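PDB 6HBS: aminopentol aminotransferase from Sphingopyxis macrogoltabida, which removes the amino group from aminopentol (hydrolysed fumonisin B1) by pyridoxal-phosphate-dependent transamination, giving 2-keto-HFB1, with pyruvate as the preferred amino acceptor. Local coordinates for residues A[190-196]-A[225-231]; A[136-142]-A[166-172]; A[252-256]-A[268-274]. All blocks are in the same frame, centred on the assembly; numbering follows the deposited sequence.

Contact 1: A[190-196]-A[225-231]; sequences AAVFATP and ALLVVDD. With PLP (pyridoxal-5'-phosphate), chain C.
Ala225 and Ala190 open a parallel strand pair: Ala225 CA leans on Ala190 O at 3.6 Å. Leu226 N donates to that same oxygen, and Leu226 O accepts from Val192 N, the first two of five backbone bonds spanning strands 190-194 and 226-230. These are two inner strands of the large-domain sheet of fold type I aminotransferases, joined through a crossover that includes helix 210-223. Leu227 faces that helix, and its CD1 also reaches Val192 CG1 at 4.1 Å. Val228 N bonds Val192 O, and Val228 O accepts from Ala194 N. On the other side of the sheet from Leu227, Val228 sets CG1 above one face of the Phe193 ring, 4.1 Å from the centroid and 18° off the normal. Its chi1 of -175° places CG1 there, while CG2 is turned to Ala191 CB. His146 and Trp151 meet the same phenylalanine edge to face. Val229, on the same face as Leu227, has CG1 4.4 Å from Pro196 CB. Asp230 N closes the backbone series on Ala194 O, and the carboxylate extends to the cofactor, with OD2 2.7 Å from PLP N1; His146 ND1 bonds to OD2, and Val232 N holds OD1, which together fix the rotation of the group. Thr195 CG2 lies 4.1 Å from the PLP methyl C2A, bringing both strand ends to the ring. Replacing Asp230 by an alanine would remove the carboxylate and is likely to leave PLP N1 without its acidic mate and His146 ND1 and Val232 N without this acceptor. Asp231 OD1 touches Pro196 CG at 3.4 Å but is hydrogen-bonded to Ser243 OG. As in related aminotransferases, an acidic group so close to N1 is likely to favour a protonated pyridine ring and thereby strengthen the cofactor as an electron sink.

Contact 2: A[136-142]-A[166-172]; sequences KTILCAK and HVAYYTY
Lys136 lays its CD over one face of the His166 imidazole, 3.7 Å from the centroid and 16° off the normal, while a water in the ring plane bonds ND1 at the edge and donates to Thr137 OG1, a hydroxyl also hydrogen-bonded to Asp188 OD2. The second flat group, Tyr170, has Ala141 CA above the centre of one face, 3.8 Å from the plane; Leu139 O lies at its edge, in plane. The two segments form the outermost parallel pair of the seven-stranded aminotransferase sheet: edge strand 167-170, which His166 just precedes, and its inner neighbour 137-141. A chi1 of 63° sets Tyr170 CG between its own backbone N and carbonyl carbon, which turns the ring back across the backbone at Ala141. From there its hydroxyl reaches Phe193 O on the next strand. Leu139 CD2 meets Ala168 CB at 3.7 Å on the same side, with helix 175-184 packed against Leu139 and Tyr170. On the opposite side, Cys140 SG touches Val167 CG1 at 4.1 Å. Five backbone bonds tie the strands, from Ile138 N to His166 O through to Lys142 N on Tyr170 O. At the His166 end the second subunit packs its Leu160 on Lys136 and its Ser162 on His166. At the other end Lys142, bent at chi4, sends NZ to a water 2.7 Å away, which donates to Tyr169 O at 3.0 Å.

Contact 3: A[252-256]-A[268-274]; sequences DLSCW and ALLGSNK
Leu269 CD1 touches both Leu253 CB, at 4.1 Å, and Cys255 SG, at 4.0 Å; with Leu269 CG trans to its backbone N (chi1 -177°), the branch swings across to the neighbouring strand. Leu253 CD2 lies 3.8 Å from Gly271 CA, a close approach at a position that carries no side chain. Helix 118-133 covers these residues, touching Leu253, Cys255 and Leu269. On the other face of the sheet Trp256 and Leu270 cross at about a right angle, and Leu270 CD2 comes 3.9 Å from Trp256 CD1. The two strands, 253-256 and 267-271, form a beta hairpin with a long connection. Within it Ser254-Leu270 and Trp256-Ala268 are hydrogen-bonded pairs, each with two backbone bonds, alternating with the non-hydrogen-bonded pairs Leu253-Gly271 and Cys255-Leu269. Farther out the contacts turn polar. Trp256 NE1 donates to Ser254 OG at 2.9 Å, a bond tilted 18° from the indole plane that probably helps fix the turn of the ring; His108 NE2 also bonds that hydroxyl. Beyond the last strand pair, Ser272 N bonds Asp252 O, and a water bridges Ser272 OG to Asp252 OD1. Lys274, bent at chi3, brings NZ over the carboxylate plane to make a salt bridge with Asp252 OD1 at 3.1 Å, while Asp252 OD2 pairs with Arg217 and accepts from Leu227 N.

All three contacts belong to one mixed seven-stranded sheet, in the order 111-115, 267-271, 253-256, 226-230, 189-194, 137-141, 167-170. Contact 1 is central, its centre about 10 Å from those of contacts 2 and 3, whose centres are about 19 Å apart and which do not touch. Along the chain the order is contact 2, contact 1, contact 3. A probable hydrogen bond of 2.7 Å from Tyr172 OH to Thr195 O and packing of Phe193 CD1 on Ile138 CG2 at 3.6 Å tie contact 2 to contact 1; a probable hydrogen bond of 2.7 Å from Asp231 N to Cys255 O ties contact 1 to contact 3. Lys258, by similarity the cofactor-attachment lysine, follows strand 253-256, so neighbouring strands bring it and Asp230 to one site.

Contact 1: A[190-196]-A[225-231]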
loop_
_atom_site.group_PDB
_atom_site.type_symbol
_atom_site.label_atom_id
_atom_site.label_comp_id
_atom_site.label_asym_id
_atom_site.label_seq_id
_atom_site.Cartn_x
_atom_site.Cartn_y
_atom_site.Cartn_z
ATOM N N ALA A 190 -21.109 5.752 13.294
ATOM C CA ALA A 190 -20.257 6.620 12.471
ATOM C C ALA A 190 -20.472 6.292 10.991
ATOM O O ALA A 190 -20.538 7.184 10.140
ATOM C CB ALA A 190 -18.823 6.427 12.872
ATOM N N ALA A 191 -20.595 4.992 10.683
ATOM C CA ALA A 191 -20.756 4.541 9.315
ATOM C C ALA A 191 -21.317 3.119 9.233
ATOM O O ALA A 191 -21.163 2.320 10.169
ATOM C CB ALA A 191 -19.423 4.595 8.623
ATOM N N VAL A 192 -21.907 2.835 8.067
ATOM C CA VAL A 192 -22.258 1.504 7.573
ATOM C C VAL A 192 -21.366 1.192 6.360
ATOM O O VAL A 192 -21.380 1.934 5.358
ATOM C CB VAL A 192 -23.731 1.461 7.095
ATOM C CG1 VAL A 192 -24.039 0.163 6.356
ATOM C CG2 VAL A 192 -24.717 1.677 8.229
ATOM N N PHE A 193 -20.626 0.100 6.439
ATOM C CA PHE A 193 -19.891 -0.446 5.309
ATOM C C PHE A 193 -20.734 -1.564 4.699
ATOM O O PHE A 193 -21.225 -2.455 5.444
ATOM C CB PHE A 193 -18.548 -1.043 5.735
ATOM C CG PHE A 193 -17.440 -0.048 5.963
ATOM C CD1 PHE A 193 -17.509 0.882 6.981
ATOM C CD2 PHE A 193 -16.309 -0.055 5.146
ATOM C CE1 PHE A 193 -16.473 1.785 7.193
ATOM C CE2 PHE A 193 -15.282 0.847 5.359
ATOM C CZ PHE A 193 -15.362 1.769 6.374
ATOM N N ALA A 194 -20.870 -1.521 3.368
ATOM C CA ALA A 194 -21.494 -2.582 2.577
ATOM C C ALA A 194 -20.669 -2.829 1.302
ATOM O O ALA A 194 -20.363 -1.896 0.601
ATOM C CB ALA A 194 -22.895 -2.164 2.240
ATOM N N THR A 195 -20.366 -4.096 1.003
ATOM C CA THR A 195 -19.987 -4.523 -0.337
ATOM C C THR A 195 -21.250 -4.515 -1.195
ATOM O O THR A 195 -22.365 -4.635 -0.688
ATOM C CB THR A 195 -19.297 -5.890 -0.337
ATOM O OG1 THR A 195 -20.158 -6.936 0.122
ATOM C CG2 THR A 195 -18.035 -5.867 0.485
ATOM N N PRO A 196 -21.138 -4.295 -2.509
ATOM C CA PRO A 196 -22.322 -4.088 -3.333
ATOM C C PRO A 196 -23.086 -5.379 -3.651
ATOM O O PRO A 196 -24.238 -5.295 -4.030
ATOM C CB PRO A 196 -21.802 -3.428 -4.612
ATOM C CG PRO A 196 -20.341 -3.818 -4.674
ATOM C CD PRO A 196 -19.881 -4.090 -3.262
ATOM N N ALA A 225 -24.995 9.142 9.949
ATOM C CA ALA A 225 -23.927 8.166 9.693
ATOM C C ALA A 225 -23.620 8.157 8.197
ATOM O O ALA A 225 -24.508 8.399 7.403
ATOM C CB ALA A 225 -24.349 6.793 10.123
ATOM N N LEU A 226 -22.367 7.865 7.835
ATOM C CA LEU A 226 -21.987 7.794 6.401
ATOM C C LEU A 226 -22.207 6.388 5.867
ATOM O O LEU A 226 -21.740 5.420 6.470
ATOM C CB LEU A 226 -20.518 8.179 6.235
ATOM C CG LEU A 226 -20.136 9.581 6.687
ATOM C CD1 LEU A 226 -18.704 9.904 6.266
ATOM C CD2 LEU A 226 -21.080 10.615 6.141
ATOM N N LEU A 227 -22.829 6.314 4.683
ATOM C CA LEU A 227 -22.935 5.087 3.914
ATOM C C LEU A 227 -21.677 4.930 3.057
ATOM O O LEU A 227 -21.370 5.787 2.233
ATOM C CB LEU A 227 -24.177 5.090 3.019
ATOM C CG LEU A 227 -24.372 3.808 2.214
ATOM C CD1 LEU A 227 -24.403 2.594 3.126
ATOM C CD2 LEU A 227 -25.620 3.874 1.357
ATOM N N VAL A 228 -20.978 3.829 3.277
ATOM C CA VAL A 228 -19.740 3.522 2.589
ATOM C C VAL A 228 -19.956 2.254 1.757
ATOM O O VAL A 228 -20.182 1.173 2.309
ATOM C CB VAL A 228 -18.588 3.319 3.580
ATOM C CG1 VAL A 228 -17.283 3.127 2.822
ATOM C CG2 VAL A 228 -18.478 4.464 4.599
ATOM N N VAL A 229 -19.839 2.369 0.430
ATOM C CA VAL A 229 -19.879 1.170 -0.405
ATOM C C VAL A 229 -18.440 0.753 -0.696
ATOM O O VAL A 229 -17.678 1.538 -1.247
ATOM C CB VAL A 229 -20.688 1.396 -1.684
ATOM C CG1 VAL A 229 -20.444 0.307 -2.708
ATOM C CG2 VAL A 229 -22.165 1.510 -1.378
ATOM N N ASP A 230 -18.084 -0.489 -0.351
ATOM C CA ASP A 230 -16.763 -1.002 -0.633
ATOM C C ASP A 230 -16.778 -1.647 -2.022
ATOM O O ASP A 230 -17.170 -2.784 -2.149
ATOM C CB ASP A 230 -16.283 -1.938 0.469
ATOM C CG ASP A 230 -14.900 -2.471 0.229
ATOM O OD1 ASP A 230 -14.358 -2.206 -0.875
ATOM O OD2 ASP A 230 -14.419 -3.224 1.093
ATOM N N ASP A 231 -16.315 -0.890 -3.029
ATOM C CA ASP A 231 -16.329 -1.292 -4.428
ATOM C C ASP A 231 -14.935 -1.728 -4.881
ATOM O O ASP A 231 -14.675 -1.742 -6.105
ATOM C CB ASP A 231 -16.857 -0.194 -5.338
ATOM C CG ASP A 231 -18.127 -0.577 -6.071
ATOM O OD1 ASP A 231 -18.262 -1.778 -6.447
ATOM O OD2 ASP A 231 -18.941 0.341 -6.314
HETATM N N1 PLP C . -12.322 -4.628 0.144
HETATM C C2 PLP C . -12.743 -5.622 -0.668
HETATM C C2A PLP C . -14.209 -5.831 -0.964
HETATM C C3 PLP C . -11.753 -6.466 -1.330
HETATM O O3 PLP C . -12.137 -7.460 -2.159
HETATM C C4 PLP C . -10.314 -6.215 -1.086
HETATM C C4A PLP C . -9.332 -7.082 -1.791
HETATM C C5 PLP C . -9.987 -5.128 -0.116
HETATM C C6 PLP C . -11.024 -4.377 0.423
HETATM C C5A PLP C . -8.550 -4.764 0.256
HETATM O O4P PLP C . -7.766 -4.418 -0.914
HETATM P P PLP C . -6.196 -4.750 -0.782
HETATM O O1P PLP C . -6.022 -6.200 -0.763
HETATM O O2P PLP C . -5.794 -4.157 0.539
HETATM O O3P PLP C . -5.662 -4.069 -2.024
#

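Contact 2: A[136-142]-A[166-172]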
loop_
_atom_site.group_PDB
_atom_site.type_symbol
_atom_site.label_atom_id
_atom_site.label_comp_id
_atom_site.label_asym_id
_atom_site.label_seq_id
_atom_site.Cartn_x
_atom_site.Cartn_y
_atom_site.Cartn_z
ATOM N N LYS A 136 -18.377 6.493 17.423
ATOM C CA LYS A 136 -17.390 5.438 17.464
ATOM C C LYS A 136 -17.737 4.244 16.563
ATOM O O LYS A 136 -16.798 3.590 16.065
ATOM C CB LYS A 136 -17.215 4.939 18.894
ATOM C CG LYS A 136 -16.640 5.963 19.854
ATOM C CD LYS A 136 -16.436 5.384 21.213
ATOM C CE LYS A 136 -15.864 6.370 22.200
ATOM N NZ LYS A 136 -15.683 5.718 23.517
ATOM N N THR A 137 -19.034 3.912 16.409
ATOM C CA THR A 137 -19.387 2.564 15.962
ATOM C C THR A 137 -19.387 2.481 14.432
ATOM O O THR A 137 -20.049 3.246 13.728
ATOM C CB THR A 137 -20.708 2.053 16.569
ATOM O OG1 THR A 137 -20.593 2.071 18.001
ATOM C CG2 THR A 137 -21.011 0.641 16.108
ATOM N N ILE A 138 -18.659 1.486 13.937
ATOM C CA ILE A 138 -18.642 1.150 12.514
ATOM C C ILE A 138 -19.444 -0.147 12.316
ATOM O O ILE A 138 -19.148 -1.152 12.941
ATOM C CB ILE A 138 -17.186 1.006 12.021
ATOM C CG1 ILE A 138 -16.425 2.321 12.181
ATOM C CG2 ILE A 138 -17.151 0.500 10.591
ATOM C CD1 ILE A 138 -16.813 3.411 11.226
ATOM N N LEU A 139 -20.462 -0.102 11.459
ATOM C CA LEU A 139 -21.273 -1.313 11.202
ATOM C C LEU A 139 -20.769 -2.041 9.950
ATOM O O LEU A 139 -20.766 -1.454 8.864
ATOM C CB LEU A 139 -22.736 -0.914 11.033
ATOM C CG LEU A 139 -23.404 -0.307 12.274
ATOM C CD1 LEU A 139 -24.878 -0.018 12.018
ATOM C CD2 LEU A 139 -23.186 -1.181 13.487
ATOM N N CYS A 140 -20.433 -3.325 10.094
ATOM C CA CYS A 140 -20.029 -4.163 8.954
ATOM C C CYS A 140 -20.887 -5.437 8.964
ATOM O O CYS A 140 -21.429 -5.822 10.002
ATOM C CB CYS A 140 -18.546 -4.520 9.034
ATOM S SG CYS A 140 -17.488 -3.046 9.008
ATOM N N ALA A 141 -21.044 -6.046 7.788
ATOM C CA ALA A 141 -21.734 -7.319 7.639
ATOM C C ALA A 141 -20.845 -8.427 8.197
ATOM O O ALA A 141 -19.629 -8.426 7.941
ATOM C CB ALA A 141 -22.025 -7.544 6.174
ATOM N N LYS A 142 -21.438 -9.383 8.940
ATOM C CA LYS A 142 -20.737 -10.568 9.396
ATOM C C LYS A 142 -20.088 -11.269 8.198
ATOM O O LYS A 142 -20.751 -11.502 7.183
ATOM C CB LYS A 142 -21.685 -11.609 10.005
ATOM C CG LYS A 142 -22.257 -11.249 11.356
ATOM C CD LYS A 142 -23.373 -12.196 11.828
ATOM C CE LYS A 142 -24.096 -11.673 13.060
ATOM N NZ LYS A 142 -25.036 -10.573 12.712
ATOM N N HIS A 166 -15.081 -1.243 18.645
ATOM C CA HIS A 166 -16.119 -0.333 18.163
ATOM C C HIS A 166 -16.484 -0.644 16.704
ATOM O O HIS A 166 -16.869 0.234 15.979
ATOM C CB HIS A 166 -15.701 1.133 18.379
ATOM C CG HIS A 166 -15.727 1.511 19.822
ATOM N ND1 HIS A 166 -16.906 1.456 20.566
ATOM C CD2 HIS A 166 -14.743 1.862 20.677
ATOM C CE1 HIS A 166 -16.629 1.800 21.824
ATOM N NE2 HIS A 166 -15.312 2.038 21.921
ATOM N N VAL A 167 -16.374 -1.907 16.315
ATOM C CA VAL A 167 -16.962 -2.438 15.088
ATOM C C VAL A 167 -18.089 -3.370 15.528
ATOM O O VAL A 167 -17.852 -4.213 16.368
ATOM C CB VAL A 167 -15.938 -3.220 14.241
ATOM C CG1 VAL A 167 -16.546 -3.718 12.929
ATOM C CG2 VAL A 167 -14.681 -2.381 14.016
ATOM N N ALA A 168 -19.275 -3.176 14.974
ATOM C CA ALA A 168 -20.420 -4.038 15.259
ATOM C C ALA A 168 -20.973 -4.580 13.940
ATOM O O ALA A 168 -20.690 -4.033 12.893
ATOM C CB ALA A 168 -21.477 -3.292 16.045
ATOM N N TYR A 169 -21.806 -5.625 14.026
ATOM C CA TYR A 169 -22.087 -6.458 12.856
ATOM C C TYR A 169 -23.590 -6.572 12.652
ATOM O O TYR A 169 -24.383 -6.477 13.625
ATOM C CB TYR A 169 -21.381 -7.800 12.987
ATOM C CG TYR A 169 -19.882 -7.682 13.137
ATOM C CD1 TYR A 169 -19.056 -7.441 12.046
ATOM C CD2 TYR A 169 -19.294 -7.748 14.389
ATOM C CE1 TYR A 169 -17.681 -7.304 12.200
ATOM C CE2 TYR A 169 -17.926 -7.599 14.562
ATOM C CZ TYR A 169 -17.113 -7.390 13.463
ATOM O OH TYR A 169 -15.769 -7.237 13.653
ATOM N N TYR A 170 -23.962 -6.730 11.379
ATOM C CA TYR A 170 -25.314 -7.030 10.942
ATOM C C TYR A 170 -25.220 -8.177 9.922
ATOM O O TYR A 170 -24.133 -8.498 9.448
ATOM C CB TYR A 170 -25.999 -5.793 10.348
ATOM C CG TYR A 170 -25.334 -5.261 9.095
ATOM C CD1 TYR A 170 -24.307 -4.323 9.144
ATOM C CD2 TYR A 170 -25.694 -5.732 7.853
ATOM C CE1 TYR A 170 -23.683 -3.862 7.992
ATOM C CE2 TYR A 170 -25.095 -5.278 6.689
ATOM C CZ TYR A 170 -24.078 -4.343 6.751
ATOM O OH TYR A 170 -23.467 -3.948 5.575
ATOM N N THR A 171 -26.361 -8.788 9.596
ATOM C CA THR A 171 -26.433 -9.848 8.541
ATOM C C THR A 171 -26.640 -9.190 7.180
ATOM O O THR A 171 -27.582 -8.435 6.979
ATOM C CB THR A 171 -27.569 -10.841 8.820
ATOM O OG1 THR A 171 -27.251 -11.364 10.097
ATOM C CG2 THR A 171 -27.671 -11.955 7.797
ATOM N N TYR A 172 -25.749 -9.489 6.232
ATOM C CA TYR A 172 -25.846 -8.922 4.908
ATOM C C TYR A 172 -27.212 -9.270 4.319
ATOM O O TYR A 172 -27.641 -10.404 4.460
ATOM C CB TYR A 172 -24.729 -9.440 3.979
ATOM C CG TYR A 172 -24.631 -8.646 2.698
ATOM C CD1 TYR A 172 -23.961 -7.427 2.661
ATOM C CD2 TYR A 172 -25.231 -9.083 1.530
ATOM C CE1 TYR A 172 -23.874 -6.677 1.496
ATOM C CE2 TYR A 172 -25.136 -8.352 0.356
ATOM C CZ TYR A 172 -24.441 -7.153 0.331
ATOM O OH TYR A 172 -24.409 -6.406 -0.807
HETATM O O HOH W 1 -19.336 0.408 19.788
HETATM O O HOH W 2 -23.540 -11.282 6.839
HETATM O O HOH W 3 -26.353 -8.667 14.087
#

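Contact 3: A[252-256]-A[268-274]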
loop_
_atom_site.group_PDB
_atom_site.type_symbol
_atom_site.label_atom_id
_atom_site.label_comp_id
_atom_site.label_asym_id
_atom_site.label_seq_id
_atom_site.Cartn_x
_atom_site.Cartn_y
_atom_site.Cartn_z
ATOM N N ASP A 252 -22.325 7.868 0.526
ATOM C CA ASP A 252 -21.562 9.055 0.860
ATOM C C ASP A 252 -20.086 8.873 0.477
ATOM O O ASP A 252 -19.478 9.818 0.008
ATOM C CB ASP A 252 -21.684 9.363 2.339
ATOM C CG ASP A 252 -23.149 9.537 2.723
ATOM O OD1 ASP A 252 -23.810 10.285 2.020
ATOM O OD2 ASP A 252 -23.615 8.846 3.629
ATOM N N LEU A 253 -19.526 7.692 0.745
ATOM C CA LEU A 253 -18.143 7.344 0.379
ATOM C C LEU A 253 -18.193 6.045 -0.415
ATOM O O LEU A 253 -18.996 5.177 -0.141
ATOM C CB LEU A 253 -17.273 7.112 1.622
ATOM C CG LEU A 253 -17.173 8.226 2.665
ATOM C CD1 LEU A 253 -16.322 7.788 3.831
ATOM C CD2 LEU A 253 -16.614 9.516 2.080
ATOM N N SER A 254 -17.276 5.893 -1.353
ATOM C CA SER A 254 -17.051 4.608 -1.989
ATOM C C SER A 254 -15.540 4.378 -2.067
ATOM O O SER A 254 -14.770 5.319 -2.309
ATOM C CB SER A 254 -17.711 4.540 -3.352
ATOM O OG SER A 254 -17.324 5.633 -4.171
ATOM N N CYS A 255 -15.153 3.122 -1.879
ATOM C CA CYS A 255 -13.799 2.663 -1.884
ATOM C C CYS A 255 -13.561 1.858 -3.163
ATOM O O CYS A 255 -14.393 0.991 -3.554
ATOM C CB CYS A 255 -13.521 1.769 -0.684
ATOM S SG CYS A 255 -13.826 2.556 0.921
ATOM N N TRP A 256 -12.423 2.128 -3.802
ATOM C CA TRP A 256 -12.079 1.571 -5.103
ATOM C C TRP A 256 -10.633 1.084 -5.071
ATOM O O TRP A 256 -9.801 1.597 -4.309
ATOM C CB TRP A 256 -12.240 2.611 -6.198
ATOM C CG TRP A 256 -13.619 3.154 -6.328
ATOM C CD1 TRP A 256 -14.196 4.121 -5.563
ATOM C CD2 TRP A 256 -14.568 2.821 -7.339
ATOM N NE1 TRP A 256 -15.466 4.375 -6.001
ATOM C CE2 TRP A 256 -15.719 3.605 -7.093
ATOM C CE3 TRP A 256 -14.578 1.924 -8.414
ATOM C CZ2 TRP A 256 -16.847 3.530 -7.899
ATOM C CZ3 TRP A 256 -15.703 1.847 -9.201
ATOM C CH2 TRP A 256 -16.827 2.622 -8.931
ATOM N N ALA A 268 -8.446 4.113 -4.160
ATOM C CA ALA A 268 -9.052 5.416 -4.042
ATOM C C ALA A 268 -10.195 5.395 -3.039
ATOM O O ALA A 268 -10.936 4.408 -2.954
ATOM C CB ALA A 268 -9.591 5.893 -5.365
ATOM N N LEU A 269 -10.352 6.540 -2.376
ATOM C CA LEU A 269 -11.567 6.925 -1.653
ATOM C C LEU A 269 -12.275 8.063 -2.399
ATOM O O LEU A 269 -11.702 9.134 -2.584
ATOM C CB LEU A 269 -11.189 7.337 -0.232
ATOM C CG LEU A 269 -12.391 7.686 0.662
ATOM C CD1 LEU A 269 -13.316 6.493 0.766
ATOM C CD2 LEU A 269 -11.942 8.114 2.053
ATOM N N LEU A 270 -13.524 7.838 -2.814
ATOM C CA LEU A 270 -14.390 8.843 -3.490
ATOM C C LEU A 270 -15.447 9.312 -2.491
ATOM O O LEU A 270 -15.993 8.488 -1.763
ATOM C CB LEU A 270 -15.038 8.221 -4.726
ATOM C CG LEU A 270 -14.221 8.204 -6.028
ATOM C CD1 LEU A 270 -14.214 9.558 -6.712
ATOM C CD2 LEU A 270 -12.799 7.751 -5.769
ATOM N N GLY A 271 -15.684 10.624 -2.409
ATOM C CA GLY A 271 -16.526 11.123 -1.333
ATOM C C GLY A 271 -17.344 12.309 -1.772
ATOM O O GLY A 271 -16.927 13.022 -2.673
ATOM N N SER A 272 -18.527 12.464 -1.169
ATOM C CA SER A 272 -19.377 13.600 -1.421
ATOM C C SER A 272 -18.889 14.794 -0.589
ATOM O O SER A 272 -18.146 14.647 0.386
ATOM C CB SER A 272 -20.824 13.267 -1.137
ATOM O OG SER A 272 -21.037 13.255 0.249
ATOM N N ASN A 273 -19.319 15.988 -0.989
ATOM C CA ASN A 273 -18.984 17.242 -0.310
ATOM C C ASN A 273 -19.350 17.195 1.175
ATOM O O ASN A 273 -18.699 17.808 1.974
ATOM C CB ASN A 273 -19.609 18.430 -1.044
ATOM C CG ASN A 273 -18.753 18.854 -2.217
ATOM O OD1 ASN A 273 -17.532 18.698 -2.172
ATOM N ND2 ASN A 273 -19.368 19.346 -3.279
ATOM N N LYS A 274 -20.366 16.420 1.547
ATOM C CA LYS A 274 -20.777 16.322 2.956
ATOM C C LYS A 274 -19.574 15.931 3.833
ATOM O O LYS A 274 -19.446 16.413 4.975
ATOM C CB LYS A 274 -21.928 15.315 3.039
ATOM C CG LYS A 274 -22.256 14.779 4.421
ATOM C CD LYS A 274 -23.672 14.257 4.521
ATOM C CE LYS A 274 -23.761 12.792 4.175
ATOM N NZ LYS A 274 -25.158 12.357 3.912
HETATM O O HOH W 4 -23.363 12.203 0.478
#